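Local coordinates for flagellar motor switch protein FliG (Aquifex aeolicus, PDB 3HJL), which probably forms part of the rotor-mounted switch complex (C ring) at the base of the flagellar basal body, which contacts the motor components that determine the direction of rotation, at residues V17-L22 / Q40-L45; S118-S123 / E184-L189; I252-V257 / R317-E322. All blocks are in the same frame, centred on the assembly; numbering follows the deposited sequence.

Interaction 1 of 3, residues V17-L22 / Q40-L45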
loop_
_atom_site.group_PDB
_atom_site.type_symbol
_atom_site.label_atom_id
_atom_site.label_comp_id
_atom_site.label_asym_id
_atom_site.label_seq_id
_atom_site.Cartn_x
_atom_site.Cartn_y
_atom_site.Cartn_z
ATOM N N VAL A 17 -42.393 16.239 0.384
ATOM C CA VAL A 17 -41.165 16.139 1.167
ATOM C C VAL A 17 -41.223 17.037 2.404
ATOM O O VAL A 17 -40.821 16.613 3.484
ATOM C CB VAL A 17 -39.909 16.459 0.319
ATOM C CG1 VAL A 17 -38.656 16.421 1.187
ATOM C CG2 VAL A 17 -39.770 15.454 -0.847
ATOM N N LEU A 18 -41.736 18.262 2.243
ATOM C CA LEU A 18 -41.937 19.185 3.368
ATOM C C LEU A 18 -42.831 18.580 4.444
ATOM O O LEU A 18 -42.489 18.619 5.632
ATOM C CB LEU A 18 -42.547 20.515 2.902
ATOM C CG LEU A 18 -41.644 21.566 2.252
ATOM C CD1 LEU A 18 -42.490 22.757 1.755
ATOM C CD2 LEU A 18 -40.573 22.054 3.239
ATOM N N LEU A 19 -43.966 18.015 4.025
ATOM C CA LEU A 19 -44.911 17.366 4.953
ATOM C C LEU A 19 -44.198 16.367 5.882
ATOM O O LEU A 19 -44.414 16.366 7.096
ATOM C CB LEU A 19 -46.028 16.649 4.170
ATOM C CG LEU A 19 -47.143 15.945 4.966
ATOM C CD1 LEU A 19 -47.995 16.962 5.730
ATOM C CD2 LEU A 19 -48.007 15.103 4.044
ATOM N N LEU A 20 -43.321 15.560 5.298
ATOM C CA LEU A 20 -42.593 14.530 6.034
ATOM C C LEU A 20 -41.326 15.022 6.777
ATOM O O LEU A 20 -40.926 14.403 7.755
ATOM C CB LEU A 20 -42.221 13.407 5.065
ATOM C CG LEU A 20 -43.417 12.730 4.383
ATOM C CD1 LEU A 20 -42.963 11.964 3.161
ATOM C CD2 LEU A 20 -44.146 11.829 5.371
ATOM N N SER A 21 -40.731 16.134 6.319
ATOM C CA SER A 21 -39.445 16.657 6.830
ATOM C C SER A 21 -39.548 17.783 7.868
ATOM O O SER A 21 -38.675 17.904 8.721
ATOM C CB SER A 21 -38.594 17.155 5.663
ATOM O OG SER A 21 -38.372 16.119 4.715
ATOM N N LEU A 22 -40.577 18.625 7.754
ATOM C CA LEU A 22 -40.797 19.756 8.671
ATOM C C LEU A 22 -40.993 19.289 10.115
ATOM O O LEU A 22 -41.388 18.150 10.340
ATOM C CB LEU A 22 -42.040 20.575 8.257
ATOM C CG LEU A 22 -41.960 21.516 7.043
ATOM C CD1 LEU A 22 -43.351 21.926 6.617
ATOM C CD2 LEU A 22 -41.125 22.747 7.355
ATOM N N GLN A 40 -53.149 11.457 1.434
ATOM C CA GLN A 40 -52.760 10.264 0.661
ATOM C C GLN A 40 -52.123 10.602 -0.693
ATOM O O GLN A 40 -51.262 9.862 -1.161
ATOM C CB GLN A 40 -53.950 9.307 0.463
ATOM C CG GLN A 40 -54.438 8.605 1.748
ATOM C CD GLN A 40 -53.356 7.801 2.471
ATOM O OE1 GLN A 40 -53.238 7.875 3.697
ATOM N NE2 GLN A 40 -52.545 7.060 1.713
ATOM N N LYS A 41 -52.572 11.678 -1.341
ATOM C CA LYS A 41 -51.913 12.142 -2.561
ATOM C C LYS A 41 -50.476 12.551 -2.231
ATOM O O LYS A 41 -49.548 12.188 -2.952
ATOM C CB LYS A 41 -52.664 13.311 -3.221
ATOM C CG LYS A 41 -53.905 12.907 -4.013
ATOM C CD LYS A 41 -54.378 14.006 -4.977
ATOM C CE LYS A 41 -54.969 15.210 -4.266
ATOM N NZ LYS A 41 -56.263 14.912 -3.599
ATOM N N LEU A 42 -50.290 13.263 -1.118
ATOM C CA LEU A 42 -48.947 13.646 -0.680
ATOM C C LEU A 42 -48.073 12.442 -0.317
ATOM O O LEU A 42 -46.895 12.426 -0.666
ATOM C CB LEU A 42 -48.998 14.663 0.459
ATOM C CG LEU A 42 -49.434 16.070 0.013
ATOM C CD1 LEU A 42 -49.804 16.958 1.200
ATOM C CD2 LEU A 42 -48.353 16.735 -0.845
ATOM N N PHE A 43 -48.650 11.411 0.307
ATOM C CA PHE A 43 -47.873 10.198 0.642
ATOM C C PHE A 43 -47.470 9.427 -0.619
ATOM O O PHE A 43 -46.325 8.974 -0.724
ATOM C CB PHE A 43 -48.630 9.257 1.604
ATOM C CG PHE A 43 -48.935 9.859 2.967
ATOM C CD1 PHE A 43 -47.965 10.558 3.689
ATOM C CD2 PHE A 43 -50.168 9.626 3.573
ATOM C CE1 PHE A 43 -48.253 11.083 4.949
ATOM C CE2 PHE A 43 -50.463 10.153 4.828
ATOM C CZ PHE A 43 -49.504 10.880 5.517
ATOM N N ALA A 44 -48.397 9.303 -1.578
ATOM C CA ALA A 44 -48.101 8.622 -2.845
ATOM C C ALA A 44 -47.024 9.371 -3.640
ATOM O O ALA A 44 -46.163 8.749 -4.262
ATOM C CB ALA A 44 -49.365 8.433 -3.670
ATOM N N LEU A 45 -47.056 10.705 -3.584
ATOM C CA LEU A 45 -46.006 11.532 -4.201
ATOM C C LEU A 45 -44.613 11.248 -3.605
ATOM O O LEU A 45 -43.643 11.118 -4.346
ATOM C CB LEU A 45 -46.337 13.031 -4.073
ATOM C CG LEU A 45 -47.442 13.549 -4.994
ATOM C CD1 LEU A 45 -47.986 14.861 -4.493
ATOM C CD2 LEU A 45 -46.957 13.677 -6.421
#

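Interaction 2 of 3, residues S118-S123 / E184-L189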
loop_
_atom_site.group_PDB
_atom_site.type_symbol
_atom_site.label_atom_id
_atom_site.label_comp_id
_atom_site.label_asym_id
_atom_site.label_seq_id
_atom_site.Cartn_x
_atom_site.Cartn_y
_atom_site.Cartn_z
ATOM N N SER A 118 -5.480 -19.281 14.399
ATOM C CA SER A 118 -5.987 -18.535 15.571
ATOM C C SER A 118 -4.961 -18.258 16.674
ATOM O O SER A 118 -5.141 -17.319 17.455
ATOM C CB SER A 118 -7.207 -19.246 16.158
ATOM O OG SER A 118 -8.287 -19.235 15.230
ATOM N N ARG A 119 -3.912 -19.080 16.755
ATOM C CA ARG A 119 -2.792 -18.823 17.675
ATOM C C ARG A 119 -2.026 -17.569 17.255
ATOM O O ARG A 119 -1.603 -16.784 18.097
ATOM C CB ARG A 119 -1.832 -20.021 17.724
ATOM C CG ARG A 119 -2.430 -21.276 18.335
ATOM C CD ARG A 119 -1.517 -22.486 18.173
ATOM N NE ARG A 119 -1.621 -23.106 16.847
ATOM C CZ ARG A 119 -0.941 -24.187 16.461
ATOM N NH1 ARG A 119 -0.122 -24.827 17.304
ATOM N NH2 ARG A 119 -1.120 -24.670 15.231
ATOM N N ILE A 120 -1.857 -17.394 15.944
ATOM C CA ILE A 120 -1.195 -16.219 15.382
ATOM C C ILE A 120 -2.049 -14.960 15.583
ATOM O O ILE A 120 -1.529 -13.917 15.979
ATOM C CB ILE A 120 -0.857 -16.421 13.869
ATOM C CG1 ILE A 120 0.178 -17.560 13.704
ATOM C CG2 ILE A 120 -0.341 -15.105 13.249
ATOM C CD1 ILE A 120 0.426 -17.979 12.282
ATOM N N LEU A 121 -3.357 -15.077 15.351
ATOM C CA LEU A 121 -4.286 -13.961 15.565
ATOM C C LEU A 121 -4.357 -13.576 17.054
ATOM O O LEU A 121 -4.306 -12.398 17.383
ATOM C CB LEU A 121 -5.680 -14.294 15.012
ATOM C CG LEU A 121 -5.794 -14.552 13.493
ATOM C CD1 LEU A 121 -7.178 -14.996 13.088
ATOM C CD2 LEU A 121 -5.413 -13.350 12.696
ATOM N N ALA A 122 -4.460 -14.572 17.940
ATOM C CA ALA A 122 -4.457 -14.341 19.399
ATOM C C ALA A 122 -3.181 -13.632 19.845
ATOM O O ALA A 122 -3.237 -12.655 20.588
ATOM C CB ALA A 122 -4.610 -15.667 20.155
ATOM N N SER A 123 -2.042 -14.104 19.337
ATOM C CA SER A 123 -0.724 -13.512 19.623
ATOM C C SER A 123 -0.617 -12.050 19.189
ATOM O O SER A 123 -0.132 -11.216 19.945
ATOM C CB SER A 123 0.372 -14.328 18.938
ATOM O OG SER A 123 1.651 -13.839 19.279
ATOM N N GLU A 184 -0.939 -7.244 7.108
ATOM C CA GLU A 184 0.385 -6.667 6.842
ATOM C C GLU A 184 1.434 -7.015 7.907
ATOM O O GLU A 184 2.612 -7.170 7.595
ATOM C CB GLU A 184 0.272 -5.142 6.748
ATOM C CG GLU A 184 -0.438 -4.698 5.492
ATOM C CD GLU A 184 -0.796 -3.219 5.473
ATOM O OE1 GLU A 184 -0.958 -2.586 6.548
ATOM O OE2 GLU A 184 -0.935 -2.697 4.356
ATOM N N GLU A 185 1.006 -7.089 9.162
ATOM C CA GLU A 185 1.879 -7.490 10.258
ATOM C C GLU A 185 2.293 -8.967 10.131
ATOM O O GLU A 185 3.417 -9.331 10.454
ATOM C CB GLU A 185 1.173 -7.249 11.600
ATOM C CG GLU A 185 2.048 -7.469 12.838
ATOM C CD GLU A 185 3.331 -6.641 12.820
ATOM O OE1 GLU A 185 3.279 -5.466 12.385
ATOM O OE2 GLU A 185 4.388 -7.172 13.229
ATOM N N ILE A 186 1.368 -9.802 9.675
ATOM C CA ILE A 186 1.627 -11.222 9.426
ATOM C C ILE A 186 2.614 -11.368 8.272
ATOM O O ILE A 186 3.534 -12.186 8.321
ATOM C CB ILE A 186 0.294 -11.975 9.093
ATOM C CG1 ILE A 186 -0.578 -12.068 10.346
ATOM C CG2 ILE A 186 0.575 -13.382 8.556
ATOM C CD1 ILE A 186 -2.025 -12.381 10.075
ATOM N N SER A 187 2.404 -10.576 7.226
ATOM C CA SER A 187 3.309 -10.523 6.070
ATOM C C SER A 187 4.706 -10.021 6.470
ATOM O O SER A 187 5.722 -10.501 5.958
ATOM C CB SER A 187 2.689 -9.613 4.995
ATOM O OG SER A 187 3.511 -9.523 3.855
ATOM N N SER A 188 4.746 -9.083 7.413
ATOM C CA SER A 188 6.007 -8.528 7.946
ATOM C C SER A 188 6.754 -9.519 8.838
ATOM O O SER A 188 7.977 -9.579 8.798
ATOM C CB SER A 188 5.728 -7.236 8.729
ATOM O OG SER A 188 6.835 -6.853 9.511
ATOM N N LEU A 189 6.018 -10.245 9.677
ATOM C CA LEU A 189 6.596 -11.308 10.500
ATOM C C LEU A 189 7.130 -12.468 9.646
ATOM O O LEU A 189 8.131 -13.083 10.003
ATOM C CB LEU A 189 5.565 -11.839 11.502
ATOM C CG LEU A 189 5.231 -10.917 12.686
ATOM C CD1 LEU A 189 3.968 -11.389 13.423
ATOM C CD2 LEU A 189 6.408 -10.813 13.646
#

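Interaction 3 of 3, residues I252-V257 / R317-E322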
loop_
_atom_site.group_PDB
_atom_site.type_symbol
_atom_site.label_atom_id
_atom_site.label_comp_id
_atom_site.label_asym_id
_atom_site.label_seq_id
_atom_site.Cartn_x
_atom_site.Cartn_y
_atom_site.Cartn_z
ATOM N N ILE A 252 46.523 -5.706 -18.138
ATOM C CA ILE A 252 47.294 -4.801 -19.026
ATOM C C ILE A 252 46.371 -3.934 -19.889
ATOM O O ILE A 252 46.570 -2.722 -19.985
ATOM C CB ILE A 252 48.279 -5.582 -19.964
ATOM C CG1 ILE A 252 49.650 -5.737 -19.306
ATOM C CG2 ILE A 252 48.476 -4.845 -21.278
ATOM C CD1 ILE A 252 49.639 -6.540 -18.048
ATOM N N GLU A 253 45.346 -4.557 -20.478
ATOM C CA GLU A 253 44.379 -3.843 -21.320
ATOM C C GLU A 253 43.496 -2.881 -20.519
ATOM O O GLU A 253 43.091 -1.835 -21.033
ATOM C CB GLU A 253 43.504 -4.830 -22.098
ATOM C CG GLU A 253 44.262 -5.777 -23.036
ATOM C CD GLU A 253 45.097 -5.061 -24.092
ATOM O OE1 GLU A 253 44.737 -3.934 -24.504
ATOM O OE2 GLU A 253 46.115 -5.642 -24.519
ATOM N N ILE A 254 43.189 -3.247 -19.270
ATOM C CA ILE A 254 42.426 -2.381 -18.364
ATOM C C ILE A 254 43.266 -1.154 -17.960
ATOM O O ILE A 254 42.769 -0.026 -17.965
ATOM C CB ILE A 254 41.968 -3.148 -17.094
ATOM C CG1 ILE A 254 40.910 -4.195 -17.448
ATOM C CG2 ILE A 254 41.386 -2.187 -16.074
ATOM C CD1 ILE A 254 40.768 -5.287 -16.399
ATOM N N LEU A 255 44.537 -1.385 -17.626
ATOM C CA LEU A 255 45.474 -0.304 -17.282
ATOM C C LEU A 255 45.703 0.686 -18.440
ATOM O O LEU A 255 46.032 1.853 -18.207
ATOM C CB LEU A 255 46.815 -0.887 -16.815
ATOM C CG LEU A 255 46.813 -1.574 -15.447
ATOM C CD1 LEU A 255 48.052 -2.442 -15.264
ATOM C CD2 LEU A 255 46.714 -0.537 -14.329
ATOM N N LYS A 256 45.549 0.213 -19.678
ATOM C CA LYS A 256 45.603 1.082 -20.866
ATOM C C LYS A 256 44.414 2.069 -20.982
ATOM O O LYS A 256 44.558 3.113 -21.603
ATOM C CB LYS A 256 45.698 0.234 -22.150
ATOM C CG LYS A 256 47.073 -0.396 -22.373
ATOM C CD LYS A 256 47.070 -1.414 -23.511
ATOM C CE LYS A 256 48.474 -1.977 -23.751
ATOM N NZ LYS A 256 48.488 -3.133 -24.692
ATOM N N VAL A 257 43.275 1.753 -20.356
ATOM C CA VAL A 257 42.039 2.566 -20.474
ATOM C C VAL A 257 41.638 3.328 -19.197
ATOM O O VAL A 257 41.254 4.498 -19.285
ATOM C CB VAL A 257 40.826 1.711 -20.971
ATOM C CG1 VAL A 257 40.634 0.478 -20.125
ATOM C CG2 VAL A 257 39.543 2.544 -20.995
ATOM N N ARG A 317 33.430 -4.435 -18.247
ATOM C CA ARG A 317 32.319 -5.010 -19.033
ATOM C C ARG A 317 32.531 -4.905 -20.543
ATOM O O ARG A 317 32.191 -5.827 -21.284
ATOM C CB ARG A 317 31.004 -4.310 -18.730
ATOM C CG ARG A 317 30.342 -4.644 -17.407
ATOM C CD ARG A 317 28.842 -4.492 -17.601
ATOM N NE ARG A 317 28.122 -4.102 -16.405
ATOM C CZ ARG A 317 26.831 -3.759 -16.396
ATOM N NH1 ARG A 317 26.095 -3.785 -17.519
ATOM N NH2 ARG A 317 26.264 -3.401 -15.252
ATOM N N LYS A 318 32.992 -3.740 -20.993
ATOM C CA LYS A 318 33.338 -3.522 -22.403
ATOM C C LYS A 318 34.428 -4.488 -22.901
ATOM O O LYS A 318 34.411 -4.885 -24.061
ATOM C CB LYS A 318 33.785 -2.075 -22.626
ATOM C CG LYS A 318 32.651 -1.058 -22.613
ATOM C CD LYS A 318 33.198 0.372 -22.556
ATOM C CE LYS A 318 32.289 1.370 -23.277
ATOM N NZ LYS A 318 32.447 1.307 -24.767
ATOM N N MET A 319 35.353 -4.871 -22.014
ATOM C CA MET A 319 36.404 -5.859 -22.341
ATOM C C MET A 319 35.741 -7.221 -22.580
ATOM O O MET A 319 36.120 -7.949 -23.493
ATOM C CB MET A 319 37.447 -6.032 -21.211
ATOM C CG MET A 319 37.876 -4.784 -20.444
ATOM S SD MET A 319 38.707 -3.511 -21.377
ATOM C CE MET A 319 40.340 -4.221 -21.489
ATOM N N ILE A 320 34.757 -7.552 -21.741
ATOM C CA ILE A 320 33.978 -8.789 -21.882
ATOM C C ILE A 320 33.108 -8.747 -23.159
ATOM O O ILE A 320 32.921 -9.770 -23.819
ATOM C CB ILE A 320 33.102 -9.066 -20.618
ATOM C CG1 ILE A 320 33.984 -9.220 -19.368
ATOM C CG2 ILE A 320 32.263 -10.333 -20.803
ATOM C CD1 ILE A 320 33.210 -9.546 -18.100
ATOM N N ASP A 321 32.634 -7.553 -23.522
ATOM C CA ASP A 321 31.876 -7.338 -24.766
ATOM C C ASP A 321 32.767 -7.227 -26.024
ATOM O O ASP A 321 32.242 -7.175 -27.136
ATOM C CB ASP A 321 31.029 -6.058 -24.663
ATOM C CG ASP A 321 30.008 -6.103 -23.534
ATOM O OD1 ASP A 321 29.925 -7.125 -22.821
ATOM O OD2 ASP A 321 29.298 -5.094 -23.346
ATOM N N GLU A 322 34.091 -7.157 -25.850
ATOM C CA GLU A 322 35.030 -6.977 -26.963
ATOM C C GLU A 322 36.212 -7.971 -26.911
ATOM O O GLU A 322 36.168 -9.011 -27.573
ATOM C CB GLU A 322 35.558 -5.527 -26.982
ATOM C CG GLU A 322 34.502 -4.434 -27.206
ATOM C CD GLU A 322 35.008 -3.037 -26.829
ATOM O OE1 GLU A 322 36.239 -2.798 -26.866
ATOM O OE2 GLU A 322 34.166 -2.176 -26.494
#

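Interaction 1 of 3, residues V17-L22 / Q40-L45
Two helices of the all-helical FliG N-terminal domain, 7-21 and 36-47, pack here almost at right angles: their short segments cross at -95° with the axes 9.8 Å apart. Leu19 fills the crossing. With its CG swung anti to the backbone N (chi1 -178°), it sends the branch ending in CD2 toward the other helix, where this methyl lies 3.7 Å from Leu42 CB and 3.8 Å from Leu42 CD1. One leucine methyl thus covers both the root and a branch of another, a fit that suits flexible, purely apolar side chains at a crossing of two helices. Leu19 CD2 also approaches the Phe43 ring obliquely, 4.1 Å from Phe43 CE1. Val17 meets Leu64 of helix 54-70 and Ile85 of helix 78-88. Close to the helix end, the buried hydroxyl Ser21 OG donates a 2.8 Å hydrogen bond back to Val17 O, meeting it above the carbonyl plane; a serine is short enough to satisfy itself on its own helix. Leu20 and Phe43 lie at the more exposed margin, where their CB atoms point to the side but their ends come nearer, and Leu20 CD2 meets the edge of the Phe43 ring, 4.2 Å from Phe43 CE1.

Interaction 2 of 3, residues S118-S123 / E184-L189
Ile120 and Ile186 point their CB atoms at each other between helix 118-125 and helix 172-193 of the FliG middle domain, and their CA atoms, 8.3 Å apart, are the closest pair of the two segments. The branches do different work. Ile120 reaches across with its short arm: CG2 is anti to the backbone N and lies 4.2 Å from Ile186 CG1, whereas its longer CG1-CD1 arm leads off to the side and makes no contact with Ile186. Ile186 uses the longer arm instead. Its chain is extended at chi2 (162°), which carries CD1 past Ile120 to the neighbouring Leu121, where it rests 4.4 Å from Leu121 CD2. Leu121 starts from a CB directed away from helix 172-193, and its CD2 branch comes back to the contact; Leu121 also touches Ile148 of helix 142-150. Val116, in the loop before the helix, touches both Leu121 and Ile186, and Leu124, one turn further on, extends the apolar strip along Ile186 and Leu189. Beta-branched isoleucines suit this surface because each presents two arms of unequal length from a stiff stem. The two segments meet through methyl and methylene groups at generous spacing, so the contact rests on dispersion and the hydrophobic effect; lacking directional bonds, it is probably tolerant of small shifts between the helices.

Interaction 3 of 3, residues I252-V257 / R317-E322
This is a one-sided apolar contact in which a single methionine methyl from helix 302-320 is set against the backbone and side-chain roots of helix 248-255. Met319 CE is modelled 3.3 Å from Glu253 CB, shorter than usual for two carbons and doubtful in its exact value. The same methyl is 3.7 Å from Ile254 N and 4.1 Å from Ile254 CG1, so it rests against the peptide that joins the two residues. Bends at chi2 (-63°) and chi3 (-78°) fold the chain of Met319 so that CE, rather than the sulfur, makes the touch. An unbranched, pliant side chain suits this place, since it can fit the uneven surface of a helix. The helices belong to the all-helical C-terminal domain of FliG, a protein built with armadillo-repeat motifs; Ile254 is buried, touching Ile316 of helix 302-320 and Phe278 of helix 272-279, as befits a wholly apolar residue. Glu253, by contrast, is amphipathic in use: its CB serves the methionine, while its chain bends at chi2 (-58°) and takes the carboxylate away from helix 302-320. There Glu253 OE2 pairs with Lys256 NZ at 3.5 Å in a salt bridge whose hydrogen bond is weak.

The three contacts follow one another along the chain, each closing before the next opens, and each lies in a different FliG domain: interaction 1 in the N-terminal, interaction 2 in the middle and interaction 3 in the C-terminal one. They share no helix. Centre to centre, interaction 2 is about 54 Å from interaction 1 and about 53 Å from interaction 3, while interactions 1 and 3 stand about 90 Å apart on opposite sides of the chain's centre. Each joins two helices within one of these domains, in an elongated molecule of helices and loops, without strands. That separation is consistent with domains able to move relative to one another, as the conformational plasticity attributed to this rotor protein would require.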